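Local coordinates for ABC transporter substrate-binding protein (PDB 3UN6) that probably captures a substrate for an ABC-type import system as its ligand-binding component, and binds zinc, at residues A[37-42]-A[223-228]; A[48-53]-A[238-243]; A[92-97]-A[289-294]; A[116-121]-A[146-151]. All coordinates share one frame; numbering follows the deposited sequence.

Contact 1. Residues A[37-42]-A[223-228]; sequences IKIGYL and LVLRGE
Ile-39 meets Leu-223 and Leu-225 across an intervening strand, in an apolar contact between next-but-one neighbours of a mixed β-sheet. The strand order 2-1-3-5-4 is that of a type II periplasmic binding protein lobe. Strand 36-41 runs parallel to strand 89-93, which lies between the two segments, and strand 221-225 returns antiparallel on its far side. Ile-39 CA and Leu-225 CA are therefore 8.4 Å apart, and the gap is bridged by methyl groups rather than by backbone pairing. The contact is small, burying 99 Å² in all, yet all three touching residues are buried. Ile-39 divides its branches between the two leucines. With CG1 beside the backbone N (chi1 -56°), CG2 is left anti to that nitrogen and faces Leu-223 CD1, while the other branch carries CD1 to the neighbourhood of Leu-225. The leucines reach the isoleucine by different first torsions: CG of Leu-223 lies anti to its own nitrogen, that of Leu-225 anti to its carbonyl carbon. Helix 234-250 covers this face of the sheet, with Phe-240 against Leu-223. Farther along, where the chain turns into helix 227-232, a salt bridge within 223-228 joins Arg-226 NE to Glu-228 OE2 at 2.9 Å, through the syn lone pair. In the apolar contact itself, Ile-39 CD1 comes within 4.0 Å of Leu-225 CD2.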
loop_
_atom_site.group_PDB
_atom_site.type_symbol
_atom_site.label_atom_id
_atom_site.label_comp_id
_atom_site.label_asym_id
_atom_site.label_seq_id
_atom_site.Cartn_x
_atom_site.Cartn_y
_atom_site.Cartn_z
ATOM N N ILE A 37 -3.155 5.460 -20.417
ATOM C CA ILE A 37 -2.457 4.652 -19.431
ATOM C C ILE A 37 -3.511 4.238 -18.432
ATOM O O ILE A 37 -4.180 5.094 -17.853
ATOM C CB ILE A 37 -1.351 5.438 -18.689
ATOM C CG1 ILE A 37 -0.377 6.060 -19.687
ATOM C CG2 ILE A 37 -0.614 4.532 -17.735
ATOM C CD1 ILE A 37 0.704 6.907 -19.048
ATOM N N LYS A 38 -3.675 2.930 -18.260
ATOM C CA LYS A 38 -4.625 2.371 -17.284
ATOM C C LYS A 38 -3.868 1.900 -16.057
ATOM O O LYS A 38 -2.998 1.012 -16.154
ATOM C CB LYS A 38 -5.355 1.153 -17.845
ATOM C CG LYS A 38 -6.432 1.366 -18.866
ATOM C CD LYS A 38 -7.160 -0.008 -19.055
ATOM C CE LYS A 38 -8.461 0.051 -19.837
ATOM N NZ LYS A 38 -8.300 0.221 -21.302
ATOM N N ILE A 39 -4.212 2.436 -14.895
ATOM C CA ILE A 39 -3.512 2.084 -13.676
ATOM C C ILE A 39 -4.483 1.582 -12.656
ATOM O O ILE A 39 -5.516 2.231 -12.373
ATOM C CB ILE A 39 -2.767 3.288 -13.050
ATOM C CG1 ILE A 39 -1.787 3.932 -14.032
ATOM C CG2 ILE A 39 -2.054 2.865 -11.760
ATOM C CD1 ILE A 39 -0.573 3.100 -14.421
ATOM N N GLY A 40 -4.157 0.432 -12.085
ATOM C CA GLY A 40 -5.003 -0.210 -11.085
ATOM C C GLY A 40 -4.729 0.166 -9.638
ATOM O O GLY A 40 -3.585 0.436 -9.256
ATOM N N TYR A 41 -5.780 0.136 -8.820
ATOM C CA TYR A 41 -5.645 0.458 -7.414
ATOM C C TYR A 41 -6.778 -0.064 -6.554
ATOM O O TYR A 41 -7.863 -0.410 -7.051
ATOM C CB TYR A 41 -5.658 1.995 -7.237
ATOM C CG TYR A 41 -7.022 2.610 -7.434
ATOM C CD1 TYR A 41 -7.541 2.822 -8.710
ATOM C CD2 TYR A 41 -7.811 2.963 -6.345
ATOM C CE1 TYR A 41 -8.794 3.367 -8.895
ATOM C CE2 TYR A 41 -9.080 3.505 -6.521
ATOM C CZ TYR A 41 -9.559 3.710 -7.803
ATOM O OH TYR A 41 -10.803 4.245 -7.982
ATOM N N LEU A 42 -6.494 -0.089 -5.254
ATOM C CA LEU A 42 -7.479 -0.307 -4.207
ATOM C C LEU A 42 -7.705 1.060 -3.536
ATOM O O LEU A 42 -6.738 1.881 -3.469
ATOM C CB LEU A 42 -7.019 -1.350 -3.190
ATOM C CG LEU A 42 -7.391 -2.820 -3.433
ATOM C CD1 LEU A 42 -6.624 -3.454 -4.635
ATOM C CD2 LEU A 42 -7.130 -3.615 -2.125
ATOM N N LEU A 223 4.266 2.216 -6.873
ATOM C CA LEU A 223 3.743 2.358 -8.220
ATOM C C LEU A 223 4.649 1.503 -9.098
ATOM O O LEU A 223 5.890 1.729 -9.147
ATOM C CB LEU A 223 3.811 3.797 -8.698
ATOM C CG LEU A 223 3.414 4.052 -10.167
ATOM C CD1 LEU A 223 1.989 3.686 -10.417
ATOM C CD2 LEU A 223 3.662 5.533 -10.532
ATOM N N VAL A 224 4.051 0.500 -9.740
ATOM C CA VAL A 224 4.760 -0.341 -10.678
ATOM C C VAL A 224 4.171 -0.131 -12.069
ATOM O O VAL A 224 2.969 0.155 -12.209
ATOM C CB VAL A 224 4.658 -1.813 -10.325
ATOM C CG1 VAL A 224 5.206 -2.047 -8.917
ATOM C CG2 VAL A 224 3.211 -2.302 -10.420
ATOM N N LEU A 225 5.020 -0.254 -13.089
ATOM C CA LEU A 225 4.595 -0.132 -14.465
ATOM C C LEU A 225 5.044 -1.335 -15.198
ATOM O O LEU A 225 6.118 -1.882 -14.898
ATOM C CB LEU A 225 5.240 1.090 -15.131
ATOM C CG LEU A 225 4.875 2.440 -14.514
ATOM C CD1 LEU A 225 5.689 3.570 -15.136
ATOM C CD2 LEU A 225 3.386 2.709 -14.643
ATOM N N ARG A 226 4.231 -1.768 -16.163
ATOM C CA ARG A 226 4.616 -2.872 -17.012
ATOM C C ARG A 226 5.818 -2.429 -17.846
ATOM O O ARG A 226 5.911 -1.277 -18.256
ATOM C CB ARG A 226 3.443 -3.345 -17.895
ATOM C CG ARG A 226 2.387 -4.178 -17.153
ATOM C CD ARG A 226 1.249 -4.648 -18.076
ATOM N NE ARG A 226 1.717 -5.446 -19.217
ATOM C CZ ARG A 226 1.901 -6.767 -19.213
ATOM N NH1 ARG A 226 1.673 -7.495 -18.129
ATOM N NH2 ARG A 226 2.319 -7.368 -20.312
ATOM N N GLY A 227 6.735 -3.363 -18.091
ATOM C CA GLY A 227 7.979 -3.099 -18.814
ATOM C C GLY A 227 7.870 -2.447 -20.175
ATOM O O GLY A 227 8.736 -1.657 -20.543
ATOM N N GLU A 228 6.822 -2.758 -20.933
ATOM C CA GLU A 228 6.684 -2.167 -22.255
ATOM C C GLU A 228 6.488 -0.646 -22.213
ATOM O O GLU A 228 6.982 0.065 -23.096
ATOM C CB GLU A 228 5.599 -2.842 -23.106
ATOM C CG GLU A 228 4.154 -2.664 -22.686
ATOM C CD GLU A 228 3.686 -3.638 -21.616
ATOM O OE1 GLU A 228 4.510 -4.401 -21.040
ATOM O OE2 GLU A 228 2.462 -3.640 -21.362
#

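Contact 2. Residues A[48-53]-A[238-243]; sequences ANLMMT and QAFVQD
Thr-53 sets its methyl between Phe-240 and Asp-243, and Leu-50 meets the same phenyl ring at its edge. This is how two helices come into touch although the axes of their short segments approach only to 10.5 Å, with 108° between their directions. Phe-240 supplies the reach: its CG lies anti to the backbone N (chi1 171°), sending the ring toward helix 48-58. Leu-50 CD2 sits near the ring plane, 4.0 Å from CZ, abutting the rim and not covering a face. Thr-53 CG2 approaches the ring obliquely, 3.9 Å from CE1, and lies equally close to Asp-243 CB, the threonine crossing both side chains at about a right angle. The hydroxyl of Thr-53 turns back to its own helix, where OG1 donates to Asn-49 O at 2.7 Å. The backbone N of Thr-53 reaches that oxygen from the opposite face of the carbonyl plane, so two bonds grip one acceptor; the hydroxyl bond holds OG1 inward and CG2 toward the second helix. The carboxylate of Asp-243 is hydrogen-bonded to the hydroxyls of Tyr-65 and Tyr-60. Helix 48-58 is the connection of a β-α-β crossover between parallel strands 36-41 and 66-71, and helix 234-250 packs beside it. Leu-67 of strand 66-71 touches Thr-53 and Phe-240, Leu-69 touches Leu-50, and helix 254-264 packs on Met-51 and Met-52, both selenomethionine.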
loop_
_atom_site.group_PDB
_atom_site.type_symbol
_atom_site.label_atom_id
_atom_site.label_comp_id
_atom_site.label_asym_id
_atom_site.label_seq_id
_atom_site.Cartn_x
_atom_site.Cartn_y
_atom_site.Cartn_z
ATOM N N ALA A 48 -3.679 7.060 -3.001
ATOM C CA ALA A 48 -4.295 8.374 -3.167
ATOM C C ALA A 48 -3.494 9.352 -4.032
ATOM O O ALA A 48 -4.076 10.268 -4.602
ATOM C CB ALA A 48 -4.569 8.994 -1.801
ATOM N N ASN A 49 -2.178 9.166 -4.140
ATOM C CA ASN A 49 -1.387 10.046 -5.004
ATOM C C ASN A 49 -1.773 9.861 -6.482
ATOM O O ASN A 49 -1.575 10.752 -7.272
ATOM C CB ASN A 49 0.124 9.863 -4.828
ATOM C CG ASN A 49 0.914 11.031 -5.407
ATOM O OD1 ASN A 49 0.585 12.185 -5.175
ATOM N ND2 ASN A 49 1.939 10.730 -6.170
ATOM N N LEU A 50 -2.326 8.708 -6.845
ATOM C CA LEU A 50 -2.830 8.508 -8.211
ATOM C C LEU A 50 -4.037 9.422 -8.477
ATOM O O LEU A 50 -4.192 9.933 -9.598
ATOM C CB LEU A 50 -3.239 7.052 -8.451
ATOM C CG LEU A 50 -2.115 6.037 -8.596
ATOM C CD1 LEU A 50 -2.712 4.642 -8.695
ATOM C CD2 LEU A 50 -1.274 6.368 -9.813
HETATM N N MSE A 51 -4.880 9.623 -7.452
HETATM C CA MSE A 51 -6.061 10.488 -7.573
HETATM C C MSE A 51 -5.573 11.924 -7.782
HETATM O O MSE A 51 -6.086 12.672 -8.631
HETATM C CB MSE A 51 -6.938 10.453 -6.309
HETATM C CG MSE A 51 -7.288 9.075 -5.646
HETATM SE SE MSE A 51 -8.182 7.724 -6.709
HETATM C CE MSE A 51 -6.604 6.809 -7.469
HETATM N N MSE A 52 -4.581 12.326 -6.992
HETATM C CA MSE A 52 -4.023 13.666 -7.145
HETATM C C MSE A 52 -3.435 13.841 -8.545
HETATM O O MSE A 52 -3.633 14.896 -9.173
HETATM C CB MSE A 52 -2.952 13.945 -6.098
HETATM C CG MSE A 52 -2.380 15.289 -6.212
HETATM SE SE MSE A 52 -3.702 16.718 -5.784
HETATM C CE MSE A 52 -2.861 18.122 -6.797
ATOM N N THR A 53 -2.725 12.818 -9.034
ATOM C CA THR A 53 -2.108 12.870 -10.370
ATOM C C THR A 53 -3.171 13.131 -11.431
ATOM O O THR A 53 -2.994 13.976 -12.305
ATOM C CB THR A 53 -1.324 11.576 -10.677
ATOM O OG1 THR A 53 -0.346 11.371 -9.648
ATOM C CG2 THR A 53 -0.633 11.657 -12.029
ATOM N N GLN A 238 7.586 8.869 -18.688
ATOM C CA GLN A 238 8.265 9.954 -17.988
ATOM C C GLN A 238 7.290 11.077 -17.624
ATOM O O GLN A 238 7.359 11.600 -16.539
ATOM C CB GLN A 238 9.420 10.510 -18.838
ATOM C CG GLN A 238 10.240 11.584 -18.125
ATOM C CD GLN A 238 10.989 11.035 -16.910
ATOM O OE1 GLN A 238 11.916 10.225 -17.055
ATOM N NE2 GLN A 238 10.615 11.501 -15.711
ATOM N N ALA A 239 6.405 11.458 -18.539
ATOM C CA ALA A 239 5.419 12.522 -18.264
ATOM C C ALA A 239 4.526 12.093 -17.092
ATOM O O ALA A 239 4.298 12.850 -16.153
ATOM C CB ALA A 239 4.576 12.825 -19.509
ATOM N N PHE A 240 4.081 10.849 -17.122
ATOM C CA PHE A 240 3.240 10.331 -16.038
ATOM C C PHE A 240 3.942 10.345 -14.647
ATOM O O PHE A 240 3.396 10.859 -13.667
ATOM C CB PHE A 240 2.706 8.943 -16.422
ATOM C CG PHE A 240 2.031 8.245 -15.311
ATOM C CD1 PHE A 240 0.961 8.844 -14.660
ATOM C CD2 PHE A 240 2.456 7.000 -14.902
ATOM C CE1 PHE A 240 0.328 8.229 -13.615
ATOM C CE2 PHE A 240 1.824 6.362 -13.857
ATOM C CZ PHE A 240 0.741 6.996 -13.207
ATOM N N VAL A 241 5.163 9.828 -14.581
ATOM C CA VAL A 241 5.915 9.805 -13.319
ATOM C C VAL A 241 6.209 11.225 -12.829
ATOM O O VAL A 241 6.256 11.485 -11.628
ATOM C CB VAL A 241 7.236 9.035 -13.477
ATOM C CG1 VAL A 241 8.154 9.271 -12.275
ATOM C CG2 VAL A 241 6.942 7.567 -13.671
ATOM N N GLN A 242 6.405 12.126 -13.776
ATOM C CA GLN A 242 6.636 13.542 -13.474
ATOM C C GLN A 242 5.392 14.185 -12.819
ATOM O O GLN A 242 5.515 14.928 -11.861
ATOM C CB GLN A 242 6.985 14.287 -14.751
ATOM C CG GLN A 242 7.045 15.818 -14.588
ATOM C CD GLN A 242 8.295 16.299 -13.901
ATOM O OE1 GLN A 242 9.369 16.397 -14.526
ATOM N NE2 GLN A 242 8.165 16.662 -12.618
ATOM N N ASP A 243 4.204 13.905 -13.355
ATOM C CA ASP A 243 2.981 14.415 -12.779
ATOM C C ASP A 243 2.783 13.775 -11.417
ATOM O O ASP A 243 2.373 14.424 -10.473
ATOM C CB ASP A 243 1.800 14.144 -13.703
ATOM C CG ASP A 243 1.908 14.916 -14.992
ATOM O OD1 ASP A 243 2.645 15.937 -14.989
ATOM O OD2 ASP A 243 1.266 14.516 -15.983
#

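Contact 3. Residues A[92-97]-A[289-294]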
loop_
_atom_site.group_PDB
_atom_site.type_symbol
_atom_site.label_atom_id
_atom_site.label_comp_id
_atom_site.label_asym_id
_atom_site.label_seq_id
_atom_site.Cartn_x
_atom_site.Cartn_y
_atom_site.Cartn_z
ATOM N N THR A 92 0.513 -1.012 -5.742
ATOM C CA THR A 92 0.386 -2.371 -5.206
ATOM C C THR A 92 1.347 -2.691 -4.073
ATOM O O THR A 92 2.353 -2.005 -3.869
ATOM C CB THR A 92 0.571 -3.423 -6.375
ATOM O OG1 THR A 92 0.216 -4.752 -5.941
ATOM C CG2 THR A 92 1.996 -3.428 -6.884
ATOM N N LEU A 93 1.020 -3.731 -3.321
ATOM C CA LEU A 93 1.876 -4.197 -2.232
ATOM C C LEU A 93 3.270 -4.514 -2.820
ATOM O O LEU A 93 3.384 -5.216 -3.838
ATOM C CB LEU A 93 1.305 -5.457 -1.600
ATOM C CG LEU A 93 -0.119 -5.342 -1.049
ATOM C CD1 LEU A 93 -0.548 -6.720 -0.573
ATOM C CD2 LEU A 93 -0.207 -4.281 0.063
ATOM N N ILE A 94 4.320 -3.999 -2.179
ATOM C CA ILE A 94 5.672 -4.174 -2.711
ATOM C C ILE A 94 6.123 -5.635 -2.695
ATOM O O ILE A 94 6.812 -6.071 -3.614
ATOM C CB ILE A 94 6.710 -3.194 -2.024
ATOM C CG1 ILE A 94 8.038 -3.202 -2.789
ATOM C CG2 ILE A 94 6.897 -3.514 -0.529
ATOM C CD1 ILE A 94 9.145 -2.309 -2.158
ATOM N N GLU A 95 5.702 -6.404 -1.679
ATOM C CA GLU A 95 6.126 -7.799 -1.557
ATOM C C GLU A 95 5.455 -8.637 -2.613
ATOM O O GLU A 95 6.066 -9.533 -3.157
ATOM C CB GLU A 95 5.837 -8.398 -0.158
ATOM C CG GLU A 95 6.631 -7.757 1.036
ATOM C CD GLU A 95 6.033 -6.451 1.583
ATOM O OE1 GLU A 95 4.998 -5.967 1.056
ATOM O OE2 GLU A 95 6.588 -5.909 2.573
ATOM N N LEU A 96 4.188 -8.323 -2.887
ATOM C CA LEU A 96 3.361 -9.019 -3.892
ATOM C C LEU A 96 3.954 -8.819 -5.279
ATOM O O LEU A 96 4.065 -9.764 -6.076
ATOM C CB LEU A 96 1.924 -8.482 -3.830
ATOM C CG LEU A 96 0.868 -9.139 -4.716
ATOM C CD1 LEU A 96 0.846 -10.670 -4.550
ATOM C CD2 LEU A 96 -0.522 -8.509 -4.428
ATOM N N ALA A 97 4.317 -7.572 -5.560
ATOM C CA ALA A 97 4.990 -7.204 -6.811
ATOM C C ALA A 97 6.392 -7.882 -6.916
ATOM O O ALA A 97 6.788 -8.347 -7.970
ATOM C CB ALA A 97 5.103 -5.677 -6.902
ATOM N N SER A 289 18.079 1.756 0.761
ATOM C CA SER A 289 18.033 1.380 2.169
ATOM C C SER A 289 16.646 0.867 2.561
ATOM O O SER A 289 16.506 -0.170 3.233
ATOM C CB SER A 289 18.461 2.574 3.046
ATOM O OG SER A 289 17.605 3.689 2.808
ATOM N N GLY A 290 15.612 1.582 2.130
ATOM C CA GLY A 290 14.246 1.163 2.417
ATOM C C GLY A 290 13.915 -0.145 1.733
ATOM O O GLY A 290 13.233 -1.016 2.306
ATOM N N TYR A 291 14.385 -0.298 0.502
ATOM C CA TYR A 291 14.141 -1.537 -0.240
ATOM C C TYR A 291 14.870 -2.717 0.437
ATOM O O TYR A 291 14.333 -3.834 0.572
ATOM C CB TYR A 291 14.569 -1.397 -1.711
ATOM C CG TYR A 291 14.294 -2.639 -2.500
ATOM C CD1 TYR A 291 15.299 -3.556 -2.791
ATOM C CD2 TYR A 291 13.003 -2.924 -2.927
ATOM C CE1 TYR A 291 15.011 -4.738 -3.515
ATOM C CE2 TYR A 291 12.722 -4.073 -3.614
ATOM C CZ TYR A 291 13.727 -4.977 -3.912
ATOM O OH TYR A 291 13.402 -6.115 -4.623
ATOM N N GLN A 292 16.092 -2.460 0.880
ATOM C CA GLN A 292 16.876 -3.484 1.510
ATOM C C GLN A 292 16.213 -3.972 2.805
ATOM O O GLN A 292 16.321 -5.153 3.157
ATOM C CB GLN A 292 18.294 -2.975 1.772
ATOM C CG GLN A 292 19.244 -4.094 2.178
ATOM C CD GLN A 292 19.667 -5.005 1.011
ATOM O OE1 GLN A 292 19.106 -6.077 0.810
ATOM N NE2 GLN A 292 20.656 -4.571 0.251
ATOM N N GLU A 293 15.535 -3.072 3.520
ATOM C CA GLU A 293 14.827 -3.466 4.749
ATOM C C GLU A 293 13.743 -4.493 4.433
ATOM O O GLU A 293 13.559 -5.464 5.180
ATOM C CB GLU A 293 14.171 -2.257 5.426
ATOM C CG GLU A 293 13.481 -2.577 6.751
ATOM C CD GLU A 293 12.954 -1.322 7.466
ATOM O OE1 GLU A 293 12.169 -0.548 6.859
ATOM O OE2 GLU A 293 13.326 -1.127 8.645
ATOM N N ILE A 294 12.994 -4.261 3.353
ATOM C CA ILE A 294 11.931 -5.212 2.941
ATOM C C ILE A 294 12.523 -6.542 2.486
ATOM O O ILE A 294 12.017 -7.611 2.860
ATOM C CB ILE A 294 10.999 -4.638 1.843
ATOM C CG1 ILE A 294 10.265 -3.388 2.379
ATOM C CG2 ILE A 294 9.956 -5.739 1.348
ATOM C CD1 ILE A 294 9.493 -3.635 3.694
#
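Glu-95 CA and Ile-294 CA come to 7.8 Å where strand 89-93 gives way to helix 94-102, with Leu-93 at the N-cap, beside helix 288-300. This strand-to-helix turn belongs to the α/β lobe of a periplasmic binding protein fold, and its first helical turn carries the contact. Ile-94 extends CG1 anti to the backbone N (chi1 -169°), and the straight chain delivers CD1 to the edge of the Tyr-291 ring, near its plane and 4.0 Å from CD2. The phenol is held at its other end, where OH is hydrogen-bonded to Pro-307 O. Glu-95 behaves differently: its chain bends at chi2 (82°) and lies at about a right angle across Ile-294. Its CG and OE2 both rest against CG2 of that isoleucine, OE2 at 3.6 Å, so a carboxylate here borders on hydrocarbon. What satisfies OE2 is a hydrogen bond with Thr-148 OG1. The glutamate side chain is also about 6 Å from that of Cys-220, a zinc ligand, which sets the contact close to the metal site. Between the ring contact and the carboxylate, the two β-branched residues meet methyl to methyl, Ile-94 CG2 lying 4.2 Å from Ile-294 CG2.

Contact 4. Residues A[116-121]-A[146-151]; sequences EGNVIM and YSTHYL. With PO4 (phosphate ion), chain E.
Asn-118 and His-149 both place CG anti to their carbonyl carbons (chi1 -82° and -50°), and these two torsions swing an amide from the strand and an imidazole from the helix into each other's path. His-149 NE2 donates to Asn-118 OD1 at 2.8 Å, but the N-H···O angle is only 130°. The donor stands well above the carbonyl plane, off the lone pairs, and the amide and ring planes are nearly perpendicular. Beside this bond, Thr-148 CG2 touches Asn-118 ND2 at 4.1 Å, while the hydroxyl of Thr-148 is hydrogen-bonded to Tyr-219 O. Strand 112-122 and the start of helix 148-159 belong to the other α/β lobe of this periplasmic binding protein fold, a strand of its sheet and a helix beside it, and here they border the zinc site. Asn-118 also packs on His-46 and Cys-220, two of the zinc ligands, and the side chain of His-149 is about 4 Å from a bound zinc ion. Ser-147 caps the helix, its OG accepting from Tyr-150 N at 3.2 Å. Farther out, Tyr-146 OH faces O2 of a phosphate, probably from the crystallisation liquor, at a doubtful 2.4 Å; Arg-145 NH2 is hydrogen-bonded to the same ion.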
loop_
_atom_site.group_PDB
_atom_site.type_symbol
_atom_site.label_atom_id
_atom_site.label_comp_id
_atom_site.label_asym_id
_atom_site.label_seq_id
_atom_site.Cartn_x
_atom_site.Cartn_y
_atom_site.Cartn_z
ATOM N N GLU A 116 4.117 5.401 5.527
ATOM C CA GLU A 116 3.258 5.068 6.662
ATOM C C GLU A 116 1.823 4.718 6.276
ATOM O O GLU A 116 1.604 4.004 5.279
ATOM C CB GLU A 116 3.322 6.186 7.732
ATOM C CG GLU A 116 4.744 6.458 8.200
ATOM C CD GLU A 116 5.433 5.256 8.898
ATOM O OE1 GLU A 116 6.601 5.425 9.322
ATOM O OE2 GLU A 116 4.823 4.163 9.046
ATOM N N GLY A 117 0.849 5.133 7.084
ATOM C CA GLY A 117 -0.559 4.850 6.782
ATOM C C GLY A 117 -1.065 3.430 7.051
ATOM O O GLY A 117 -2.156 3.055 6.586
ATOM N N ASN A 118 -0.286 2.632 7.783
ATOM C CA ASN A 118 -0.684 1.249 8.164
ATOM C C ASN A 118 -1.078 1.167 9.635
ATOM O O ASN A 118 -0.550 1.905 10.478
ATOM C CB ASN A 118 0.453 0.240 7.874
ATOM C CG ASN A 118 0.479 -0.213 6.412
ATOM O OD1 ASN A 118 -0.577 -0.412 5.815
ATOM N ND2 ASN A 118 1.683 -0.412 5.845
ATOM N N VAL A 119 -2.021 0.280 9.937
ATOM C CA VAL A 119 -2.457 0.086 11.295
ATOM C C VAL A 119 -2.570 -1.381 11.686
ATOM O O VAL A 119 -2.587 -2.259 10.846
ATOM C CB VAL A 119 -3.860 0.726 11.521
ATOM C CG1 VAL A 119 -3.789 2.218 11.354
ATOM C CG2 VAL A 119 -4.894 0.124 10.571
ATOM N N ILE A 120 -2.635 -1.612 12.998
ATOM C CA ILE A 120 -2.904 -2.917 13.572
ATOM C C ILE A 120 -4.081 -2.679 14.469
ATOM O O ILE A 120 -3.995 -1.894 15.409
ATOM C CB ILE A 120 -1.699 -3.461 14.353
ATOM C CG1 ILE A 120 -0.529 -3.710 13.376
ATOM C CG2 ILE A 120 -2.078 -4.763 15.088
ATOM C CD1 ILE A 120 0.839 -3.706 14.028
HETATM N N MSE A 121 -5.205 -3.324 14.150
HETATM C CA MSE A 121 -6.453 -3.191 14.893
HETATM C C MSE A 121 -6.710 -4.425 15.734
HETATM O O MSE A 121 -6.287 -5.511 15.386
HETATM C CB MSE A 121 -7.634 -3.065 13.921
HETATM C CG MSE A 121 -7.479 -1.949 12.919
HETATM SE SE MSE A 121 -7.520 -0.226 13.790
HETATM C CE MSE A 121 -9.391 -0.282 14.384
ATOM N N TYR A 146 1.863 -11.909 1.114
ATOM C CA TYR A 146 3.042 -11.126 0.740
ATOM C C TYR A 146 2.693 -9.680 0.951
ATOM O O TYR A 146 2.288 -8.970 0.017
ATOM C CB TYR A 146 3.473 -11.423 -0.705
ATOM C CG TYR A 146 3.640 -12.920 -0.952
ATOM C CD1 TYR A 146 4.487 -13.679 -0.152
ATOM C CD2 TYR A 146 2.979 -13.560 -1.999
ATOM C CE1 TYR A 146 4.642 -15.049 -0.363
ATOM C CE2 TYR A 146 3.127 -14.928 -2.209
ATOM C CZ TYR A 146 3.968 -15.658 -1.390
ATOM O OH TYR A 146 4.127 -17.010 -1.584
ATOM N N SER A 147 2.836 -9.238 2.194
ATOM C CA SER A 147 2.489 -7.884 2.551
ATOM C C SER A 147 3.317 -7.393 3.707
ATOM O O SER A 147 3.807 -8.180 4.488
ATOM C CB SER A 147 1.008 -7.792 2.918
ATOM O OG SER A 147 0.673 -8.517 4.112
ATOM N N THR A 148 3.489 -6.082 3.774
ATOM C CA THR A 148 4.158 -5.420 4.891
ATOM C C THR A 148 3.343 -5.635 6.184
ATOM O O THR A 148 3.871 -5.607 7.275
ATOM C CB THR A 148 4.322 -3.928 4.569
ATOM O OG1 THR A 148 5.247 -3.804 3.492
ATOM C CG2 THR A 148 4.836 -3.080 5.790
ATOM N N HIS A 149 2.049 -5.860 6.025
ATOM C CA HIS A 149 1.140 -6.114 7.145
ATOM C C HIS A 149 1.523 -7.382 7.871
ATOM O O HIS A 149 1.590 -7.385 9.098
ATOM C CB HIS A 149 -0.291 -6.152 6.615
ATOM C CG HIS A 149 -0.607 -4.969 5.774
ATOM N ND1 HIS A 149 -0.459 -4.978 4.399
ATOM C CD2 HIS A 149 -0.940 -3.700 6.115
ATOM C CE1 HIS A 149 -0.741 -3.777 3.930
ATOM N NE2 HIS A 149 -1.041 -2.984 4.947
ATOM N N TYR A 150 1.797 -8.458 7.126
ATOM C CA TYR A 150 2.302 -9.699 7.724
ATOM C C TYR A 150 3.608 -9.417 8.496
ATOM O O TYR A 150 3.791 -9.889 9.612
ATOM C CB TYR A 150 2.585 -10.756 6.646
ATOM C CG TYR A 150 3.335 -11.979 7.141
ATOM C CD1 TYR A 150 4.701 -12.137 6.922
ATOM C CD2 TYR A 150 2.674 -12.967 7.873
ATOM C CE1 TYR A 150 5.375 -13.271 7.389
ATOM C CE2 TYR A 150 3.326 -14.071 8.325
ATOM C CZ TYR A 150 4.672 -14.226 8.094
ATOM O OH TYR A 150 5.274 -15.353 8.575
ATOM N N LEU A 151 4.504 -8.658 7.887
ATOM C CA LEU A 151 5.783 -8.340 8.515
ATOM C C LEU A 151 5.611 -7.502 9.776
ATOM O O LEU A 151 6.280 -7.732 10.772
ATOM C CB LEU A 151 6.712 -7.609 7.527
ATOM C CG LEU A 151 6.986 -8.389 6.231
ATOM C CD1 LEU A 151 7.822 -7.531 5.260
ATOM C CD2 LEU A 151 7.669 -9.732 6.507
HETATM P P PO4 E . 3.126 -19.441 -3.670
HETATM O O1 PO4 E . 2.054 -20.499 -3.680
HETATM O O2 PO4 E . 2.620 -18.221 -2.944
HETATM O O3 PO4 E . 4.343 -19.979 -2.950
HETATM O O4 PO4 E . 3.507 -19.035 -5.070
#

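The four contacts form a chain running from the core of one lobe to the zinc site. Contacts 1 and 2 share a single apolar layer, in which Ile-39 CG2 lies 3.6 Å from Leu-50 CD1. Contact 3 joins the same sheet at strand 89-93, the one that separates the strands of contact 1, with Thr-92 CG2 3.9 Å from Val-224 CG2. A probable hydrogen bond of 2.7 Å, Glu-95 OE2 to Thr-148 OG1, then ties contact 3 to contact 4. The nearest side chains lie about 11 Å from a bound zinc ion in contacts 1 and 2, about 7 Å in contact 3 and about 4 Å in contact 4.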